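Local structure of insulinase family protease (Yersinia pestis, 3GO9) at residues L31-S36 against Y207-M212; R49-L54 against S117-N122; I108-F113 against A161-N166. The protein belongs to the M16 (insulinase) family of zinc metallopeptidases and is a predicted protease, though its activity and substrate are not established. One frame throughout, in Å; residues are numbered along the deposited sequence.

Interaction 1: L31-S36 against Y207-M212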
# COMPACT_ATOMS: atom_id res chain seq x y z
N LEU A 31 8.92 23.00 -7.02
CA LEU A 31 9.54 24.25 -6.66
C LEU A 31 10.97 24.22 -7.17
O LEU A 31 11.48 23.20 -7.57
CB LEU A 31 9.51 24.49 -5.15
CG LEU A 31 8.13 24.35 -4.43
CD1 LEU A 31 8.20 24.67 -2.95
CD2 LEU A 31 7.08 25.25 -5.12
N ASP A 32 11.61 25.37 -7.18
CA ASP A 32 12.94 25.42 -7.76
C ASP A 32 13.99 24.59 -7.02
O ASP A 32 15.00 24.20 -7.60
CB ASP A 32 13.40 26.85 -7.88
CG ASP A 32 12.62 27.62 -8.96
OD1 ASP A 32 11.99 27.01 -9.88
OD2 ASP A 32 12.70 28.86 -8.89
N ASN A 33 13.75 24.31 -5.74
CA ASN A 33 14.63 23.44 -4.92
C ASN A 33 14.34 21.95 -5.06
O ASN A 33 14.96 21.10 -4.36
CB ASN A 33 14.56 23.86 -3.44
CG ASN A 33 13.19 23.67 -2.86
OD1 ASN A 33 12.27 23.16 -3.52
ND2 ASN A 33 13.04 24.07 -1.61
N GLY A 34 13.44 21.61 -5.97
CA GLY A 34 13.06 20.24 -6.27
C GLY A 34 11.92 19.65 -5.45
O GLY A 34 11.51 18.49 -5.66
N PHE A 35 11.40 20.45 -4.52
CA PHE A 35 10.22 20.04 -3.74
C PHE A 35 9.01 19.81 -4.67
O PHE A 35 8.77 20.60 -5.55
CB PHE A 35 9.90 21.11 -2.73
CG PHE A 35 8.84 20.73 -1.74
CD1 PHE A 35 9.20 20.14 -0.55
CD2 PHE A 35 7.50 20.98 -2.01
CE1 PHE A 35 8.23 19.80 0.38
CE2 PHE A 35 6.50 20.63 -1.07
CZ PHE A 35 6.87 20.05 0.13
N SER A 36 8.32 18.68 -4.50
CA SER A 36 7.19 18.33 -5.38
C SER A 36 5.89 18.44 -4.64
O SER A 36 5.84 18.18 -3.42
CB SER A 36 7.35 16.89 -5.87
OG SER A 36 8.53 16.76 -6.68
N TYR A 207 16.85 14.95 4.95
CA TYR A 207 15.61 15.73 4.73
C TYR A 207 15.94 16.87 3.78
O TYR A 207 16.25 17.99 4.22
CB TYR A 207 15.02 16.23 6.03
CG TYR A 207 14.07 15.26 6.74
CD1 TYR A 207 14.46 13.96 7.07
CD2 TYR A 207 12.79 15.67 7.14
CE1 TYR A 207 13.60 13.11 7.72
CE2 TYR A 207 11.91 14.83 7.80
CZ TYR A 207 12.31 13.52 8.09
OH TYR A 207 11.42 12.68 8.76
N THR A 208 15.94 16.53 2.49
CA THR A 208 16.21 17.47 1.40
C THR A 208 14.95 17.58 0.51
O THR A 208 14.19 16.60 0.38
CB THR A 208 17.44 17.05 0.57
OG1 THR A 208 17.25 15.74 0.04
CG2 THR A 208 18.71 16.98 1.50
N PRO A 209 14.69 18.76 -0.10
CA PRO A 209 13.40 19.01 -0.78
C PRO A 209 13.21 18.13 -1.98
O PRO A 209 12.07 17.81 -2.36
CB PRO A 209 13.43 20.49 -1.14
CG PRO A 209 14.89 20.93 -0.94
CD PRO A 209 15.42 20.01 0.14
N ASP A 210 14.33 17.73 -2.61
CA ASP A 210 14.26 16.84 -3.75
C ASP A 210 13.82 15.42 -3.43
O ASP A 210 13.54 14.62 -4.35
CB ASP A 210 15.62 16.85 -4.51
CG ASP A 210 16.77 16.33 -3.68
OD1 ASP A 210 16.75 16.50 -2.44
OD2 ASP A 210 17.76 15.81 -4.29
N ALA A 211 13.74 15.09 -2.13
CA ALA A 211 13.28 13.81 -1.66
C ALA A 211 11.88 13.91 -1.03
O ALA A 211 11.48 12.98 -0.35
CB ALA A 211 14.24 13.25 -0.67
N MSE A 212 11.16 15.00 -1.30
CA MSE A 212 9.86 15.25 -0.66
C MSE A 212 8.75 15.50 -1.66
O MSE A 212 8.95 16.18 -2.66
CB MSE A 212 9.91 16.46 0.27
CG MSE A 212 10.99 16.33 1.33
SE MSE A 212 10.92 17.81 2.55
CE MSE A 212 12.35 17.25 3.76
O HOH W 1 10.49 16.09 -4.89
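Pro209 packs against both Asn33 and Phe35. Its CB is 3.6 Å from CG of Asn33, and these two side chains cross at about a right angle. Asn33 is fixed by its own bonds. Its OD1 accepts from the N of Phe35 in an Asx turn, and its ND2 donates to the carbonyls of Phe233 and Leu236. CB of Pro209 is also 3.9 Å from CB of Phe35. The O of Pro209 takes a CA-H...O contact from Phe35 CA at 3.2 Å. In Phe35, CG points opposite the backbone N (chi1 -172°), which carries the ring to Met212. There CE1 of Phe35 is 3.7 Å from CB of Met212. The selenium of this selenomethionine lies at the ring edge, in plane, as a Met-aromatic contact. Phe233 stacks on the same ring. Where the strands begin, Ser36 N donates to Met212 O at 3.2 Å. A water joins Gly34 O, Met212 O and Ser36 OG; Ser36 OG also bonds Lys30 NZ. Here a tight turn and a short 3-10 segment lead into strands 36-41 and 212-218, parallel neighbours in the mixed sheet of an M16 domain.

Interaction 2: R49-L54 against S117-N122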
# COMPACT_ATOMS: atom_id res chain seq x y z
N ARG A 49 -13.19 16.46 5.10
CA ARG A 49 -11.92 16.89 5.70
C ARG A 49 -10.83 17.03 4.63
O ARG A 49 -10.86 16.36 3.56
CB ARG A 49 -11.50 15.89 6.79
CG ARG A 49 -12.46 15.89 8.02
CD ARG A 49 -11.89 15.07 9.12
NE ARG A 49 -10.81 15.69 9.90
CZ ARG A 49 -10.97 16.54 10.92
NH1 ARG A 49 -12.19 16.89 11.31
NH2 ARG A 49 -9.94 17.00 11.59
N ILE A 50 -9.90 17.94 4.91
CA ILE A 50 -8.80 18.24 3.97
C ILE A 50 -7.69 17.35 4.41
O ILE A 50 -7.22 17.46 5.56
CB ILE A 50 -8.39 19.68 4.05
CG1 ILE A 50 -9.56 20.62 3.83
CG2 ILE A 50 -7.21 20.02 3.10
CD1 ILE A 50 -10.39 20.29 2.66
N GLU A 51 -7.17 16.52 3.48
CA GLU A 51 -6.10 15.57 3.79
C GLU A 51 -4.77 16.04 3.23
O GLU A 51 -4.68 16.37 2.07
CB GLU A 51 -6.43 14.18 3.25
CG GLU A 51 -7.73 13.58 3.78
CD GLU A 51 -7.64 13.25 5.27
OE1 GLU A 51 -6.54 12.84 5.72
OE2 GLU A 51 -8.68 13.36 5.99
N LEU A 52 -3.74 16.06 4.09
CA LEU A 52 -2.40 16.43 3.69
C LEU A 52 -1.45 15.27 3.99
O LEU A 52 -1.49 14.65 5.08
CB LEU A 52 -1.93 17.69 4.44
CG LEU A 52 -2.71 18.98 4.19
CD1 LEU A 52 -3.82 19.09 5.18
CD2 LEU A 52 -1.77 20.15 4.43
N ARG A 53 -0.53 14.99 3.07
CA ARG A 53 0.46 13.96 3.29
C ARG A 53 1.80 14.51 2.83
O ARG A 53 1.89 15.06 1.72
CB ARG A 53 0.12 12.67 2.51
CG ARG A 53 -1.21 12.11 2.87
CD ARG A 53 -1.25 11.39 4.20
NE ARG A 53 -2.57 10.78 4.29
CZ ARG A 53 -3.67 11.41 4.69
NH1 ARG A 53 -3.64 12.62 5.17
NH2 ARG A 53 -4.86 10.83 4.58
N LEU A 54 2.84 14.38 3.66
CA LEU A 54 4.17 14.72 3.23
C LEU A 54 4.94 13.45 3.25
O LEU A 54 5.13 12.85 4.33
CB LEU A 54 4.83 15.78 4.14
CG LEU A 54 6.29 16.15 3.78
CD1 LEU A 54 6.32 16.98 2.45
CD2 LEU A 54 6.89 16.97 4.93
N SER A 117 1.10 12.80 8.21
CA SER A 117 -0.30 12.86 7.83
C SER A 117 -1.06 13.80 8.74
O SER A 117 -1.04 13.64 9.97
CB SER A 117 -0.98 11.48 7.88
OG SER A 117 -0.35 10.48 7.05
N LEU A 118 -1.80 14.71 8.12
CA LEU A 118 -2.76 15.59 8.80
C LEU A 118 -4.12 15.54 8.08
O LEU A 118 -4.20 15.43 6.84
CB LEU A 118 -2.26 17.02 8.88
CG LEU A 118 -1.25 17.28 10.00
CD1 LEU A 118 -0.32 18.45 9.75
CD2 LEU A 118 -2.05 17.57 11.28
N SER A 119 -5.21 15.63 8.84
CA SER A 119 -6.57 15.61 8.33
C SER A 119 -7.27 16.76 9.04
O SER A 119 -7.41 16.69 10.28
CB SER A 119 -7.26 14.29 8.73
OG SER A 119 -8.67 14.32 8.43
N LEU A 120 -7.64 17.80 8.31
CA LEU A 120 -8.14 19.02 8.89
C LEU A 120 -9.63 19.13 8.63
O LEU A 120 -10.16 18.70 7.61
CB LEU A 120 -7.48 20.25 8.24
CG LEU A 120 -5.98 20.24 8.21
CD1 LEU A 120 -5.47 21.51 7.53
CD2 LEU A 120 -5.44 20.10 9.63
N PRO A 121 -10.34 19.80 9.53
CA PRO A 121 -11.71 20.03 9.18
C PRO A 121 -11.86 20.93 7.98
O PRO A 121 -11.02 21.75 7.69
CB PRO A 121 -12.30 20.73 10.42
CG PRO A 121 -11.18 20.87 11.37
CD PRO A 121 -9.90 20.60 10.67
N ASN A 122 -13.00 20.79 7.33
CA ASN A 122 -13.30 21.63 6.21
C ASN A 122 -13.51 23.08 6.65
O ASN A 122 -13.84 23.34 7.81
CB ASN A 122 -14.54 21.11 5.47
CG ASN A 122 -14.43 21.28 3.96
OD1 ASN A 122 -13.78 22.22 3.45
ND2 ASN A 122 -14.99 20.35 3.26
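Arg49 grips Ser119 side-on with two nitrogens. Its NE donates to Ser119 OG at 2.9 Å, with the hydroxyl in the guanidinium plane. Its NH2 donates to Ser119 O, also at 2.9 Å, from above the carbonyl plane. The bend at chi3 (77°) turns one guanidinium face onto Leu120 C and Pro121 N. Ser119 OG in turn donates to Glu51 OE2 at 2.6 Å, reaching the carboxylate from its syn side but out of plane. The other oxygen, Glu51 OE1, takes both NH1 and NH2 of Arg53 in an end-on salt bridge. NH1 uses the anti lone pair of OE1, while NH2 comes from above the carboxylate plane. Arg53 NH1 also donates to Leu52 O, while Leu118 N reaches that oxygen from the opposite face. Arg53 bends back at chi2 (-76°), and its CD lies 3.1 Å from Ser117 OG. A zinc ion lies about 4 Å from the Glu51 side chain, which touches the zinc ligands Asp99 and Asp389. On the other face Leu52 CD1 meets Leu120 CD1 at 3.8 Å, facing helix 125-140. Hydrogen-bonded pairs (Ile50-Leu120, Leu52-Leu118) alternate with non-hydrogen-bonded ones (Glu51-Ser119, Arg53-Ser117), the pattern of antiparallel strands in a helix-backed sheet.

Interaction 3: I108-F113 against A161-N166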
# COMPACT_ATOMS: atom_id res chain seq x y z
N ILE A 108 4.34 7.75 9.94
CA ILE A 108 4.65 6.36 9.70
C ILE A 108 6.01 6.32 9.10
O ILE A 108 6.27 7.04 8.11
CB ILE A 108 3.64 5.74 8.67
CG1 ILE A 108 2.22 5.75 9.23
CG2 ILE A 108 4.10 4.31 8.24
CD1 ILE A 108 1.16 5.50 8.19
N THR A 109 6.92 5.53 9.67
CA THR A 109 8.23 5.40 9.06
C THR A 109 8.49 3.98 8.59
O THR A 109 7.92 3.02 9.11
CB THR A 109 9.36 5.84 9.98
OG1 THR A 109 9.59 4.88 10.98
CG2 THR A 109 9.04 7.21 10.63
N SER A 110 9.33 3.84 7.57
CA SER A 110 9.49 2.55 6.96
C SER A 110 10.93 2.43 6.47
O SER A 110 11.82 3.15 6.93
CB SER A 110 8.42 2.41 5.84
OG SER A 110 8.41 1.12 5.25
N TYR A 111 11.19 1.46 5.60
CA TYR A 111 12.51 1.22 5.08
C TYR A 111 13.01 2.33 4.20
O TYR A 111 14.14 2.70 4.23
CB TYR A 111 12.45 -0.13 4.30
CG TYR A 111 12.18 -1.28 5.18
CD1 TYR A 111 13.21 -1.85 5.96
CD2 TYR A 111 10.90 -1.81 5.34
CE1 TYR A 111 12.92 -2.91 6.84
CE2 TYR A 111 10.64 -2.86 6.19
CZ TYR A 111 11.66 -3.42 6.93
OH TYR A 111 11.39 -4.48 7.80
N ASP A 112 12.12 2.85 3.33
CA ASP A 112 12.50 3.82 2.32
C ASP A 112 11.68 5.08 2.27
O ASP A 112 11.89 5.90 1.39
CB ASP A 112 12.61 3.20 0.91
CG ASP A 112 11.32 2.73 0.34
OD1 ASP A 112 10.28 2.91 0.98
OD2 ASP A 112 11.38 2.11 -0.77
N PHE A 113 10.85 5.28 3.28
CA PHE A 113 10.08 6.50 3.40
C PHE A 113 9.67 6.80 4.82
O PHE A 113 9.61 5.92 5.69
CB PHE A 113 8.82 6.50 2.48
CG PHE A 113 7.73 5.61 2.93
CD1 PHE A 113 6.72 6.07 3.79
CD2 PHE A 113 7.68 4.27 2.49
CE1 PHE A 113 5.70 5.23 4.19
CE2 PHE A 113 6.67 3.41 2.96
CZ PHE A 113 5.68 3.89 3.75
N ALA A 161 4.22 5.18 13.85
CA ALA A 161 3.97 3.84 13.37
C ALA A 161 5.03 3.41 12.41
O ALA A 161 5.87 4.22 11.95
CB ALA A 161 2.60 3.76 12.69
N THR A 162 4.99 2.14 12.07
CA THR A 162 5.84 1.65 11.00
C THR A 162 5.03 1.13 9.82
O THR A 162 3.83 0.88 9.93
CB THR A 162 6.72 0.48 11.51
OG1 THR A 162 5.89 -0.57 12.05
CG2 THR A 162 7.67 0.94 12.63
N PHE A 163 5.67 1.01 8.67
CA PHE A 163 5.13 0.21 7.57
C PHE A 163 6.17 -0.84 7.18
O PHE A 163 7.32 -0.48 6.91
CB PHE A 163 4.80 1.02 6.35
CG PHE A 163 4.29 0.17 5.24
CD1 PHE A 163 2.98 -0.33 5.32
CD2 PHE A 163 5.13 -0.29 4.23
CE1 PHE A 163 2.51 -1.19 4.35
CE2 PHE A 163 4.66 -1.16 3.24
CZ PHE A 163 3.34 -1.61 3.32
N PRO A 164 5.79 -2.14 7.13
CA PRO A 164 4.54 -2.73 7.58
C PRO A 164 4.24 -2.37 9.04
O PRO A 164 5.13 -2.02 9.85
CB PRO A 164 4.77 -4.26 7.40
CG PRO A 164 5.71 -4.32 6.25
CD PRO A 164 6.66 -3.16 6.55
N GLN A 165 2.96 -2.45 9.39
CA GLN A 165 2.52 -2.04 10.66
C GLN A 165 3.11 -2.84 11.83
O GLN A 165 3.38 -2.31 12.91
CB GLN A 165 0.98 -2.05 10.69
CG GLN A 165 0.41 -1.85 12.01
CD GLN A 165 -1.09 -1.54 11.92
OE1 GLN A 165 -1.63 -0.82 12.75
NE2 GLN A 165 -1.76 -2.09 10.89
N ASN A 166 3.38 -4.14 11.58
CA ASN A 166 3.97 -4.97 12.58
C ASN A 166 5.20 -5.67 12.00
O ASN A 166 5.09 -6.67 11.28
CB ASN A 166 2.96 -6.03 13.11
CG ASN A 166 3.58 -6.94 14.14
OD1 ASN A 166 4.71 -6.71 14.64
ND2 ASN A 166 2.83 -7.98 14.53
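Ser110 OG donates to the backbone O of Phe163, 2.6 Å away. The hydroxyl approaches from above the carbonyl plane, 35° out of it. With chi1 at -174°, OG points opposite the backbone N of Ser110 and beside its carbonyl carbon. The same OG lies in the plane of the Phe163 ring at its edge, 3.7 Å from CD2 of Phe163. Ser110 CB lies over one face of the Phe113 ring, offset toward the rim. Phe113 reaches across as well: its CZ is 4.0 Å from CB of Phe163. CG2 of Ile108 also comes within 3.9 Å of this CB. Ile108 CG1 packs on the CB of Ala161.

The backbones pair as parallel strands. Thr109 N donates to Ala161 O at 2.8 Å, and Thr109 O accepts from Phe163 N at 3.0 Å. Thr109 O also takes a CA-H...O contact from Thr162 CA. Strand 160-162 is outermost, within this chain, in the mixed sheet of the insulinase domain, beside 107-109. Thr109 OG1 bonds His72 ND1; His72, which also touches the Thr162 side chain, binds a zinc ion together with Asp158 and Ile160.

Beyond the strands the chain turns through a cis peptide bond before Pro164. Thr162 OG1 donates to Pro164 O at 2.7 Å, in the carbonyl plane, spanning the cis peptide bond. Pro164 CD meets the edge of the Tyr111 ring, near its plane, 4.0 Å from CE2 of Tyr111. The two side chains cross at about a right angle. Tyr111 is held at its far end by a hydrogen bond between its OH and Trp172 NE1.

How the interactions relate
All three contacts lie on or at the entrance to one mixed sheet. Across it the strands run 26-30, 36-41, 212-218, 50-56, 114-120, 107-109, 160-162. Interaction 1 lies where the loops enter 36-41 and 212-218. Interaction 2 joins the fourth and fifth strands, and interaction 3 the last two. Their centres are about 20 to 21 Å apart. Interactions 1 and 2 touch where Phe35 CZ packs 3.9 Å from Leu54 CD1. Interactions 2 and 3 adjoin through consecutive strands 107-109 and 114-120. Along the chain, interaction 1 encloses both others, whose segments alternate. Residues near the start of the chain are thus brought together with those after position 200 to build the sheet, and interactions 2 and 3 lie near separate zinc sites.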